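PDB 5OLC: galactonate dehydratase from Zobellia galactanivorans, which belongs to the enolase superfamily of enzymes, joining a mandelate racemase/muconate lactonizing enzyme-type N-terminal domain to a TIM-barrel-like C-terminal domain. Local coordinates for residues A[176-182]-A[205-209]; A[38-42]-A[54-60]; A[258-262]-A[286-290]; A[216-220]-A[242-248]. All coordinates share one frame; numbering follows the deposited sequence.

Contact 1: residues A[176-182]-A[205-209]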
loop_
_atom_site.group_PDB
_atom_site.type_symbol
_atom_site.label_atom_id
_atom_site.label_comp_id
_atom_site.label_asym_id
_atom_site.label_seq_id
_atom_site.Cartn_x
_atom_site.Cartn_y
_atom_site.Cartn_z
ATOM N N GLY A 176 -0.446 35.701 5.934
ATOM C CA GLY A 176 -0.662 35.624 4.492
ATOM C C GLY A 176 -0.255 36.891 3.766
ATOM O O GLY A 176 -0.510 37.032 2.569
ATOM N N LEU A 177 0.389 37.818 4.503
ATOM C CA LEU A 177 0.885 39.116 4.046
ATOM C C LEU A 177 2.290 39.017 3.411
ATOM O O LEU A 177 2.846 40.033 2.986
ATOM C CB LEU A 177 0.901 40.076 5.251
ATOM C CG LEU A 177 0.553 41.543 5.008
ATOM C CD1 LEU A 177 -0.777 41.712 4.259
ATOM C CD2 LEU A 177 0.517 42.295 6.315
ATOM N N GLY A 178 2.824 37.795 3.336
ATOM C CA GLY A 178 4.147 37.495 2.795
ATOM C C GLY A 178 5.024 36.852 3.848
ATOM O O GLY A 178 4.989 37.273 5.005
ATOM N N ILE A 179 5.804 35.822 3.468
ATOM C CA ILE A 179 6.676 35.087 4.392
ATOM C C ILE A 179 7.552 36.046 5.225
ATOM O O ILE A 179 7.519 35.951 6.451
ATOM C CB ILE A 179 7.483 33.964 3.673
ATOM C CG1 ILE A 179 6.593 32.739 3.412
ATOM C CG2 ILE A 179 8.755 33.539 4.426
ATOM C CD1 ILE A 179 6.359 32.502 2.003
ATOM N N GLU A 180 8.263 36.993 4.587
ATOM C CA GLU A 180 9.112 37.934 5.323
ATOM C C GLU A 180 8.327 38.982 6.130
ATOM O O GLU A 180 8.822 39.445 7.162
ATOM C CB GLU A 180 10.149 38.595 4.406
ATOM C CG GLU A 180 11.389 37.742 4.185
ATOM C CD GLU A 180 12.240 37.428 5.406
ATOM O OE1 GLU A 180 12.430 38.326 6.259
ATOM O OE2 GLU A 180 12.746 36.285 5.489
ATOM N N GLN A 181 7.108 39.334 5.672
ATOM C CA GLN A 181 6.232 40.305 6.344
ATOM C C GLN A 181 5.633 39.698 7.623
ATOM O O GLN A 181 5.564 40.375 8.655
ATOM C CB GLN A 181 5.120 40.778 5.385
ATOM C CG GLN A 181 4.194 41.840 5.963
ATOM C CD GLN A 181 4.716 43.243 5.797
ATOM O OE1 GLN A 181 5.488 43.753 6.622
ATOM N NE2 GLN A 181 4.258 43.921 4.754
ATOM N N ASP A 182 5.201 38.424 7.536
ATOM C CA ASP A 182 4.617 37.662 8.635
ATOM C C ASP A 182 5.649 37.426 9.718
ATOM O O ASP A 182 5.400 37.816 10.850
ATOM C CB ASP A 182 4.027 36.333 8.136
ATOM C CG ASP A 182 2.841 36.478 7.199
ATOM O OD1 ASP A 182 2.285 37.596 7.104
ATOM O OD2 ASP A 182 2.452 35.471 6.586
ATOM N N HIS A 205 -5.459 29.300 3.757
ATOM C CA HIS A 205 -4.995 28.635 2.518
ATOM C C HIS A 205 -4.340 29.617 1.504
ATOM O O HIS A 205 -4.298 29.341 0.299
ATOM C CB HIS A 205 -6.101 27.772 1.858
ATOM C CG HIS A 205 -7.492 28.163 2.229
ATOM N ND1 HIS A 205 -8.067 27.726 3.406
ATOM C CD2 HIS A 205 -8.347 28.999 1.604
ATOM C CE1 HIS A 205 -9.263 28.287 3.449
ATOM N NE2 HIS A 205 -9.477 29.059 2.383
ATOM N N ALA A 206 -3.789 30.744 2.029
ATOM C CA ALA A 206 -3.109 31.806 1.284
ATOM C C ALA A 206 -1.662 31.418 0.933
ATOM O O ALA A 206 -0.942 32.213 0.320
ATOM C CB ALA A 206 -3.134 33.097 2.087
ATOM N N TYR A 207 -1.252 30.192 1.294
ATOM C CA TYR A 207 0.082 29.685 1.013
ATOM C C TYR A 207 0.084 28.307 0.364
ATOM O O TYR A 207 -0.872 27.543 0.505
ATOM C CB TYR A 207 0.947 29.686 2.283
ATOM C CG TYR A 207 1.364 31.063 2.746
ATOM C CD1 TYR A 207 2.239 31.837 1.994
ATOM C CD2 TYR A 207 0.933 31.568 3.967
ATOM C CE1 TYR A 207 2.650 33.093 2.429
ATOM C CE2 TYR A 207 1.347 32.819 4.421
ATOM C CZ TYR A 207 2.199 33.581 3.643
ATOM O OH TYR A 207 2.594 34.821 4.062
ATOM N N CYS A 208 1.167 28.013 -0.371
ATOM C CA CYS A 208 1.423 26.742 -1.045
ATOM C C CYS A 208 2.446 26.001 -0.198
ATOM O O CYS A 208 3.082 26.622 0.655
ATOM C CB CYS A 208 1.934 26.972 -2.467
ATOM S SG CYS A 208 0.948 28.148 -3.435
ATOM N N TYR A 209 2.612 24.687 -0.419
ATOM C CA TYR A 209 3.540 23.858 0.350
ATOM C C TYR A 209 4.935 24.483 0.559
ATOM O O TYR A 209 5.398 24.508 1.696
ATOM C CB TYR A 209 3.658 22.442 -0.236
ATOM C CG TYR A 209 4.655 21.576 0.504
ATOM C CD1 TYR A 209 4.482 21.274 1.854
ATOM C CD2 TYR A 209 5.787 21.081 -0.137
ATOM C CE1 TYR A 209 5.416 20.511 2.549
ATOM C CE2 TYR A 209 6.720 20.301 0.544
ATOM C CZ TYR A 209 6.527 20.015 1.886
ATOM O OH TYR A 209 7.442 19.252 2.562
#
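Y207 pushes its phenol head-on into the turn that opens helix 179-193, and the tight part of the contact is gathered round its hydroxyl. Y207 OH gives its proton to D182 OD2 at 2.6 Å and takes one from the backbone of G178, whose N lies 3.1 Å from Y207 OH. The carboxylate of D182 stands almost square to the ring, 88° between planes, and sits at the ring's edge. D182 OD2 is gripped from both faces of its plane: the tyrosine comes from one, and G176 N, 3.0 Å from D182 OD2, from the other. L177 N takes the second oxygen, D182 OD1, at 3.2 Å. Three backbone N-H groups of the glycine-rich turn thus hold the phenol and the aspartate, which are bonded to each other; G178 is the N-cap. This turn leads from barrel strand 170-174 into its helix, and Y207 comes from the equivalent loop after the next strand, 198-202, so the contact joins successive beta-alpha loops of the barrel. Carbon packing is thinner. I179 CD1 reaches Y207 CE1 at 3.8 Å, because CG1 stands beside the backbone N (chi1 -78°). L215 of helix 209-219 packs against both Y207 and D182. Toward solvent the contact loosens: exposed A206 just grazes the turn, its CB 4.3 Å from G176 CA, while L177 turns its side chain outward.

Contact 2: residues A[38-42]-A[54-60]; sequences KICIV and GEGYGPA
The flat group here is the E55 carboxylate, and two isoleucine methyls lie against it: I39 CD1, 3.6 Å from E55 CD, and I41 CD1, 3.7 Å from E55 CD. E55 reaches them with CG anti to its backbone N (chi1 -168°) and the chain extended beyond. Its polar end is held from the barrel domain, where T308 OG1 and A311 N both hydrogen-bond to OE1, so OE1 of this buried side chain on a hairpin strand finds its partners in the barrel domain. Beneath the side chains runs an antiparallel pairing. V42 and G54 form a hydrogen-bonded pair, V42 N to G54 O at 2.9 Å and G54 N to V42 O at 2.8 Å, both nearly straight; I41 and E55 make the non-hydrogen-bonded pair next to it. Past G56 the chain loops back over the hairpin, bringing A60 CB to 3.4 Å from K38 O and 4.1 Å from C40 CB. The two strands, 36-46 and 51-56, belong to the three-stranded sheet of the N-terminal domain. Strand 11-22 flanks 36-46 on its other edge, while C40 and V42 face helix 60-70, C40 packing on I63, K64 and I67 and V42 on I67.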
loop_
_atom_site.group_PDB
_atom_site.type_symbol
_atom_site.label_atom_id
_atom_site.label_comp_id
_atom_site.label_asym_id
_atom_site.label_seq_id
_atom_site.Cartn_x
_atom_site.Cartn_y
_atom_site.Cartn_z
ATOM N N LYS A 38 -22.453 39.743 6.503
ATOM C CA LYS A 38 -23.799 39.230 6.241
ATOM C C LYS A 38 -23.863 37.788 6.746
ATOM O O LYS A 38 -23.196 36.904 6.191
ATOM C CB LYS A 38 -24.125 39.299 4.741
ATOM C CG LYS A 38 -25.200 40.312 4.375
ATOM C CD LYS A 38 -25.352 40.474 2.852
ATOM C CE LYS A 38 -24.493 41.567 2.257
ATOM N NZ LYS A 38 -25.028 42.918 2.559
ATOM N N ILE A 39 -24.615 37.561 7.837
ATOM C CA ILE A 39 -24.780 36.214 8.389
ATOM C C ILE A 39 -26.272 35.841 8.380
ATOM O O ILE A 39 -27.119 36.718 8.511
ATOM C CB ILE A 39 -24.053 35.954 9.771
ATOM C CG1 ILE A 39 -24.980 36.089 10.950
ATOM C CG2 ILE A 39 -22.768 36.782 9.999
ATOM C CD1 ILE A 39 -25.155 34.907 11.531
ATOM N N CYS A 40 -26.576 34.560 8.182
ATOM C CA CYS A 40 -27.938 34.029 8.196
ATOM C C CYS A 40 -28.147 33.285 9.522
ATOM O O CYS A 40 -27.227 32.623 9.999
ATOM C CB CYS A 40 -28.190 33.122 6.994
ATOM S SG CYS A 40 -29.808 32.306 7.004
ATOM N N ILE A 41 -29.345 33.418 10.125
ATOM C CA ILE A 41 -29.772 32.850 11.422
ATOM C C ILE A 41 -31.189 32.227 11.218
ATOM O O ILE A 41 -31.933 32.726 10.382
ATOM C CB ILE A 41 -29.840 34.056 12.424
ATOM C CG1 ILE A 41 -28.460 34.702 12.709
ATOM C CG2 ILE A 41 -30.552 33.738 13.701
ATOM C CD1 ILE A 41 -27.544 34.067 13.707
ATOM N N VAL A 42 -31.575 31.192 11.988
ATOM C CA VAL A 42 -32.922 30.579 11.938
ATOM C C VAL A 42 -33.597 30.557 13.295
ATOM O O VAL A 42 -32.926 30.401 14.316
ATOM C CB VAL A 42 -32.988 29.134 11.399
ATOM C CG1 VAL A 42 -33.603 29.052 10.016
ATOM C CG2 VAL A 42 -31.654 28.408 11.515
ATOM N N GLY A 54 -30.857 28.998 15.644
ATOM C CA GLY A 54 -29.789 28.344 14.896
ATOM C C GLY A 54 -29.021 29.295 14.012
ATOM O O GLY A 54 -29.416 30.443 13.852
ATOM N N GLU A 55 -27.924 28.823 13.444
ATOM C CA GLU A 55 -27.039 29.613 12.604
ATOM C C GLU A 55 -26.325 28.719 11.578
ATOM O O GLU A 55 -25.955 27.583 11.882
ATOM C CB GLU A 55 -26.001 30.320 13.501
ATOM C CG GLU A 55 -25.164 31.402 12.844
ATOM C CD GLU A 55 -24.371 32.223 13.846
ATOM O OE1 GLU A 55 -24.707 32.186 15.049
ATOM O OE2 GLU A 55 -23.394 32.887 13.435
ATOM N N GLY A 56 -26.165 29.261 10.377
ATOM C CA GLY A 56 -25.443 28.650 9.270
ATOM C C GLY A 56 -24.204 29.469 8.956
ATOM O O GLY A 56 -24.236 30.697 9.101
ATOM N N TYR A 57 -23.089 28.802 8.586
ATOM C CA TYR A 57 -21.836 29.499 8.280
ATOM C C TYR A 57 -21.544 29.491 6.785
ATOM O O TYR A 57 -21.518 28.416 6.172
ATOM C CB TYR A 57 -20.653 28.941 9.092
ATOM C CG TYR A 57 -19.328 29.616 8.803
ATOM C CD1 TYR A 57 -18.952 30.778 9.472
ATOM C CD2 TYR A 57 -18.426 29.066 7.892
ATOM C CE1 TYR A 57 -17.718 31.390 9.225
ATOM C CE2 TYR A 57 -17.192 29.673 7.631
ATOM C CZ TYR A 57 -16.842 30.836 8.300
ATOM O OH TYR A 57 -15.625 31.427 8.044
ATOM N N GLY A 58 -21.319 30.686 6.230
ATOM C CA GLY A 58 -21.022 30.895 4.817
ATOM C C GLY A 58 -21.752 32.072 4.202
ATOM O O GLY A 58 -21.988 33.062 4.900
ATOM N N PRO A 59 -22.140 32.011 2.899
ATOM C CA PRO A 59 -22.846 33.155 2.282
ATOM C C PRO A 59 -24.336 33.218 2.662
ATOM O O PRO A 59 -25.180 32.457 2.158
ATOM C CB PRO A 59 -22.590 32.967 0.776
ATOM C CG PRO A 59 -21.815 31.672 0.636
ATOM C CD PRO A 59 -21.955 30.926 1.918
ATOM N N ALA A 60 -24.636 34.137 3.580
ATOM C CA ALA A 60 -25.948 34.364 4.172
ATOM C C ALA A 60 -27.153 34.074 3.252
ATOM O O ALA A 60 -27.872 33.104 3.490
ATOM C CB ALA A 60 -26.031 35.768 4.731
#

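Contact 3: residues A[258-262]-A[286-290]; sequences LKYGF and EVKKI
I290 lays its CG2 methyl over one face of the F262 ring, a CH-pi contact with the carbon 4.0 Å from the ring centroid and 24° off the normal. Its other arm follows the ring's rim, putting I290 CD1 at 3.6 Å from F262 CD2. P276 touches both residues and helps close this apolar patch. The segments belong to neighbouring outer helices of the barrel: helix 258-267 follows strand 250-252, and helix 283-296 comes after strand 273-274. They run in the same general direction, their axes 31° apart and 9.1 Å at closest approach, as successive helices of a beta/alpha barrel do. Further toward the N-terminal ends the contact becomes polar. E286 bends at chi2 (80°) and meets the K259 chain at about a right angle, making a salt bridge whose hydrogen bond is weak, K259 NZ to E286 OE2 at 3.2 Å. The same oxygen lies 3.9 Å from L258 CD2, and W86 of helix 82-93 packs on both L258 and E286. K289 runs alongside K259 in the same direction, with K289 CD 3.8 Å from K259 CE. In the assembly, T296 of a neighbouring subunit packs against K259, and E83 of that subunit forms a salt bridge with K288.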
loop_
_atom_site.group_PDB
_atom_site.type_symbol
_atom_site.label_atom_id
_atom_site.label_comp_id
_atom_site.label_asym_id
_atom_site.label_seq_id
_atom_site.Cartn_x
_atom_site.Cartn_y
_atom_site.Cartn_z
ATOM N N LEU A 258 -19.188 17.010 6.776
ATOM C CA LEU A 258 -19.715 15.677 7.113
ATOM C C LEU A 258 -18.675 14.708 7.688
ATOM O O LEU A 258 -17.464 14.967 7.665
ATOM C CB LEU A 258 -20.472 15.009 5.933
ATOM C CG LEU A 258 -21.620 15.793 5.293
ATOM C CD1 LEU A 258 -22.278 14.977 4.195
ATOM C CD2 LEU A 258 -22.677 16.196 6.328
ATOM N N LYS A 259 -19.182 13.582 8.226
ATOM C CA LYS A 259 -18.392 12.486 8.792
ATOM C C LYS A 259 -17.495 11.890 7.689
ATOM O O LYS A 259 -16.327 11.558 7.945
ATOM C CB LYS A 259 -19.314 11.406 9.420
ATOM C CG LYS A 259 -20.388 10.792 8.482
ATOM C CD LYS A 259 -21.179 9.647 9.117
ATOM C CE LYS A 259 -22.535 10.057 9.617
ATOM N NZ LYS A 259 -23.472 10.337 8.493
ATOM N N TYR A 260 -18.030 11.829 6.443
ATOM C CA TYR A 260 -17.337 11.269 5.286
ATOM C C TYR A 260 -16.151 12.104 4.876
ATOM O O TYR A 260 -15.116 11.556 4.497
ATOM C CB TYR A 260 -18.306 11.078 4.125
ATOM C CG TYR A 260 -19.561 10.334 4.509
ATOM C CD1 TYR A 260 -19.584 8.945 4.551
ATOM C CD2 TYR A 260 -20.745 11.016 4.772
ATOM C CE1 TYR A 260 -20.754 8.249 4.853
ATOM C CE2 TYR A 260 -21.914 10.333 5.093
ATOM C CZ TYR A 260 -21.913 8.947 5.139
ATOM O OH TYR A 260 -23.049 8.250 5.463
ATOM N N GLY A 261 -16.315 13.419 4.977
ATOM C CA GLY A 261 -15.273 14.380 4.667
ATOM C C GLY A 261 -14.151 14.302 5.678
ATOM O O GLY A 261 -12.976 14.268 5.301
ATOM N N PHE A 262 -14.517 14.220 6.966
ATOM C CA PHE A 262 -13.534 14.111 8.027
ATOM C C PHE A 262 -12.845 12.756 8.102
ATOM O O PHE A 262 -11.692 12.717 8.516
ATOM C CB PHE A 262 -14.118 14.514 9.365
ATOM C CG PHE A 262 -13.871 15.984 9.586
ATOM C CD1 PHE A 262 -12.607 16.446 9.958
ATOM C CD2 PHE A 262 -14.872 16.915 9.346
ATOM C CE1 PHE A 262 -12.368 17.810 10.139
ATOM C CE2 PHE A 262 -14.637 18.276 9.528
ATOM C CZ PHE A 262 -13.388 18.716 9.931
ATOM N N GLU A 286 -23.846 16.310 13.537
ATOM C CA GLU A 286 -22.703 15.805 12.776
ATOM C C GLU A 286 -21.386 16.107 13.416
ATOM O O GLU A 286 -20.587 15.188 13.447
ATOM C CB GLU A 286 -22.690 16.210 11.305
ATOM C CG GLU A 286 -22.040 15.151 10.417
ATOM C CD GLU A 286 -22.907 13.963 10.031
ATOM O OE1 GLU A 286 -23.890 13.667 10.749
ATOM O OE2 GLU A 286 -22.601 13.328 8.995
ATOM N N VAL A 287 -21.143 17.327 13.974
ATOM C CA VAL A 287 -19.863 17.588 14.659
ATOM C C VAL A 287 -19.655 16.592 15.799
ATOM O O VAL A 287 -18.519 16.184 16.029
ATOM C CB VAL A 287 -19.635 19.044 15.076
ATOM C CG1 VAL A 287 -18.332 19.192 15.861
ATOM C CG2 VAL A 287 -19.599 19.932 13.843
ATOM N N LYS A 288 -20.747 16.108 16.437
ATOM C CA LYS A 288 -20.633 15.048 17.463
ATOM C C LYS A 288 -20.176 13.734 16.809
ATOM O O LYS A 288 -19.339 13.032 17.373
ATOM C CB LYS A 288 -21.959 14.814 18.211
ATOM C CG LYS A 288 -21.841 14.845 19.744
ATOM C CD LYS A 288 -20.941 13.756 20.356
ATOM C CE LYS A 288 -21.434 13.297 21.705
ATOM N NZ LYS A 288 -20.405 12.493 22.419
ATOM N N LYS A 289 -20.709 13.417 15.614
ATOM C CA LYS A 289 -20.321 12.194 14.899
ATOM C C LYS A 289 -18.863 12.286 14.432
ATOM O O LYS A 289 -18.092 11.329 14.591
ATOM C CB LYS A 289 -21.312 11.853 13.779
ATOM C CG LYS A 289 -22.702 11.488 14.312
ATOM C CD LYS A 289 -23.540 10.910 13.162
ATOM C CE LYS A 289 -24.625 9.940 13.558
ATOM N NZ LYS A 289 -25.663 10.605 14.354
ATOM N N ILE A 290 -18.459 13.490 13.979
ATOM C CA ILE A 290 -17.075 13.839 13.623
ATOM C C ILE A 290 -16.192 13.705 14.906
ATOM O O ILE A 290 -15.064 13.242 14.809
ATOM C CB ILE A 290 -16.994 15.265 13.000
ATOM C CG1 ILE A 290 -17.724 15.315 11.650
ATOM C CG2 ILE A 290 -15.529 15.753 12.872
ATOM C CD1 ILE A 290 -17.990 16.748 11.112
#

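Contact 4: residues A[216-220]-A[242-248]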
loop_
_atom_site.group_PDB
_atom_site.type_symbol
_atom_site.label_atom_id
_atom_site.label_comp_id
_atom_site.label_asym_id
_atom_site.label_seq_id
_atom_site.Cartn_x
_atom_site.Cartn_y
_atom_site.Cartn_z
ATOM N N ALA A 216 6.776 28.110 8.335
ATOM C CA ALA A 216 6.796 27.174 9.458
ATOM C C ALA A 216 8.197 27.082 10.082
ATOM O O ALA A 216 8.348 27.459 11.241
ATOM C CB ALA A 216 6.312 25.804 9.008
ATOM N N ARG A 217 9.223 26.688 9.290
ATOM C CA ARG A 217 10.627 26.564 9.716
ATOM C C ARG A 217 11.189 27.841 10.351
ATOM O O ARG A 217 11.937 27.768 11.330
ATOM C CB ARG A 217 11.525 26.146 8.539
ATOM C CG ARG A 217 11.394 24.690 8.117
ATOM C CD ARG A 217 12.502 24.305 7.156
ATOM N NE ARG A 217 12.399 22.908 6.729
ATOM C CZ ARG A 217 12.132 22.520 5.486
ATOM N NH1 ARG A 217 11.937 23.418 4.527
ATOM N NH2 ARG A 217 12.063 21.227 5.189
ATOM N N LYS A 218 10.831 29.003 9.788
ATOM C CA LYS A 218 11.287 30.304 10.272
ATOM C C LYS A 218 10.547 30.761 11.539
ATOM O O LYS A 218 11.168 31.368 12.407
ATOM C CB LYS A 218 11.199 31.361 9.154
ATOM N N ALA A 219 9.234 30.459 11.649
ATOM C CA ALA A 219 8.391 30.851 12.785
ATOM C C ALA A 219 8.454 29.911 14.005
ATOM O O ALA A 219 7.901 30.251 15.058
ATOM C CB ALA A 219 6.950 31.032 12.333
ATOM N N GLU A 220 9.133 28.753 13.865
ATOM C CA GLU A 220 9.295 27.749 14.920
ATOM C C GLU A 220 9.855 28.345 16.224
ATOM O O GLU A 220 9.325 28.055 17.309
ATOM C CB GLU A 220 10.179 26.594 14.434
ATOM C CG GLU A 220 9.415 25.522 13.673
ATOM C CD GLU A 220 10.181 24.269 13.283
ATOM O OE1 GLU A 220 11.408 24.204 13.528
ATOM O OE2 GLU A 220 9.543 23.341 12.739
ATOM N N LEU A 242 3.916 18.815 5.197
ATOM C CA LEU A 242 4.170 19.954 6.079
ATOM C C LEU A 242 4.299 19.500 7.523
ATOM O O LEU A 242 5.211 19.941 8.226
ATOM C CB LEU A 242 3.067 21.007 5.927
ATOM C CG LEU A 242 3.300 22.344 6.604
ATOM C CD1 LEU A 242 4.538 23.018 6.099
ATOM C CD2 LEU A 242 2.174 23.243 6.354
ATOM N N ARG A 243 3.416 18.574 7.937
ATOM C CA ARG A 243 3.390 17.958 9.263
ATOM C C ARG A 243 4.717 17.217 9.520
ATOM O O ARG A 243 5.255 17.281 10.627
ATOM C CB ARG A 243 2.215 16.971 9.320
ATOM C CG ARG A 243 1.482 16.937 10.641
ATOM C CD ARG A 243 0.494 15.805 10.629
ATOM N NE ARG A 243 0.123 15.400 11.982
ATOM C CZ ARG A 243 -0.583 14.311 12.252
ATOM N NH1 ARG A 243 -0.971 13.506 11.273
ATOM N NH2 ARG A 243 -0.901 14.011 13.507
ATOM N N GLN A 244 5.252 16.546 8.474
ATOM C CA GLN A 244 6.503 15.779 8.506
ATOM C C GLN A 244 7.733 16.682 8.565
ATOM O O GLN A 244 8.734 16.289 9.157
ATOM C CB GLN A 244 6.602 14.837 7.286
ATOM C CG GLN A 244 5.664 13.628 7.359
ATOM C CD GLN A 244 5.511 12.820 6.082
ATOM O OE1 GLN A 244 5.891 13.238 4.979
ATOM N NE2 GLN A 244 4.910 11.642 6.207
ATOM N N ASN A 245 7.662 17.882 7.962
ATOM C CA ASN A 245 8.788 18.813 7.864
ATOM C C ASN A 245 8.792 19.979 8.889
ATOM O O ASN A 245 9.768 20.739 8.924
ATOM C CB ASN A 245 8.888 19.339 6.432
ATOM C CG ASN A 245 9.622 18.404 5.487
ATOM O OD1 ASN A 245 10.533 18.825 4.771
ATOM N ND2 ASN A 245 9.180 17.149 5.353
ATOM N N THR A 246 7.749 20.096 9.752
ATOM C CA THR A 246 7.726 21.128 10.794
ATOM C C THR A 246 7.301 20.568 12.167
ATOM O O THR A 246 6.592 19.558 12.253
ATOM C CB THR A 246 6.921 22.372 10.375
ATOM O OG1 THR A 246 7.255 23.444 11.263
ATOM C CG2 THR A 246 5.408 22.150 10.373
ATOM N N THR A 247 7.761 21.237 13.237
ATOM C CA THR A 247 7.445 20.874 14.621
ATOM C C THR A 247 6.093 21.460 15.043
ATOM O O THR A 247 5.428 20.879 15.902
ATOM C CB THR A 247 8.579 21.262 15.586
ATOM O OG1 THR A 247 8.710 22.683 15.650
ATOM C CG2 THR A 247 9.908 20.628 15.214
ATOM N N ILE A 248 5.692 22.609 14.437
ATOM C CA ILE A 248 4.428 23.318 14.705
ATOM C C ILE A 248 3.222 22.436 14.314
ATOM O O ILE A 248 3.125 22.046 13.144
ATOM C CB ILE A 248 4.371 24.707 13.999
ATOM C CG1 ILE A 248 5.635 25.554 14.273
ATOM C CG2 ILE A 248 3.083 25.457 14.375
ATOM C CD1 ILE A 248 5.833 26.754 13.334
#
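The backbone of T246 swings out of helix 236-245 into an extended conformation and passes the last turn of helix 209-219, its CA 6.3 Å from that of R217. Both are outer helices of the beta/alpha barrel, and this is where their C-terminal ends meet. E220 does most of the polar work. Its chain is extended beyond CG and slides past T246 in the opposite direction, so that one oxygen collects two donors. T246 OG1 gives its proton to E220 OE2 at 2.7 Å, on the anti side of the carboxylate. T247 N binds the same E220 OE2 at 2.8 Å in a nearly straight bond, 174° at the hydrogen, from 35° above the plane. Together they fix the turn that leads into strand 250-252. On the partly exposed side R217 and N245 lie side by side: R217 NH2 comes within 2.9 Å of N245 OD1, but the angle is too poor for a hydrogen bond. R217 also packs on T247 of a neighbouring subunit. The buried side is mostly carbon: A216 turns its CB toward the other segment, 3.4 Å from T246 OG1 and 4.4 Å from L242 CD1, and I248 runs at a slant across the glutamate chain, its CD1 3.8 Å from E220 CG.

In the fold
Along the chain the order is contact 2, contact 1, contact 4, contact 3, each closing before the next opens. Contact 2 belongs to the N-terminal domain; the other three follow the barrel domain round, joining successive beta-alpha units. Contacts 1 and 4 are neighbours, centres about 14 Å apart, sharing helix 209-219: Y209 at its start packs on helix 236-245, with Y209 CE1 3.5 Å from L242 N. Contact 3 lies further round the barrel, its centre about 27 Å from that of contact 4 and about 29 Å from that of contact 1. The centre of contact 2 is about 20 Å from that of contact 3 and about 35 Å from that of contact 4, which lies on the opposite side of the chain's centre, so the set spans both domains.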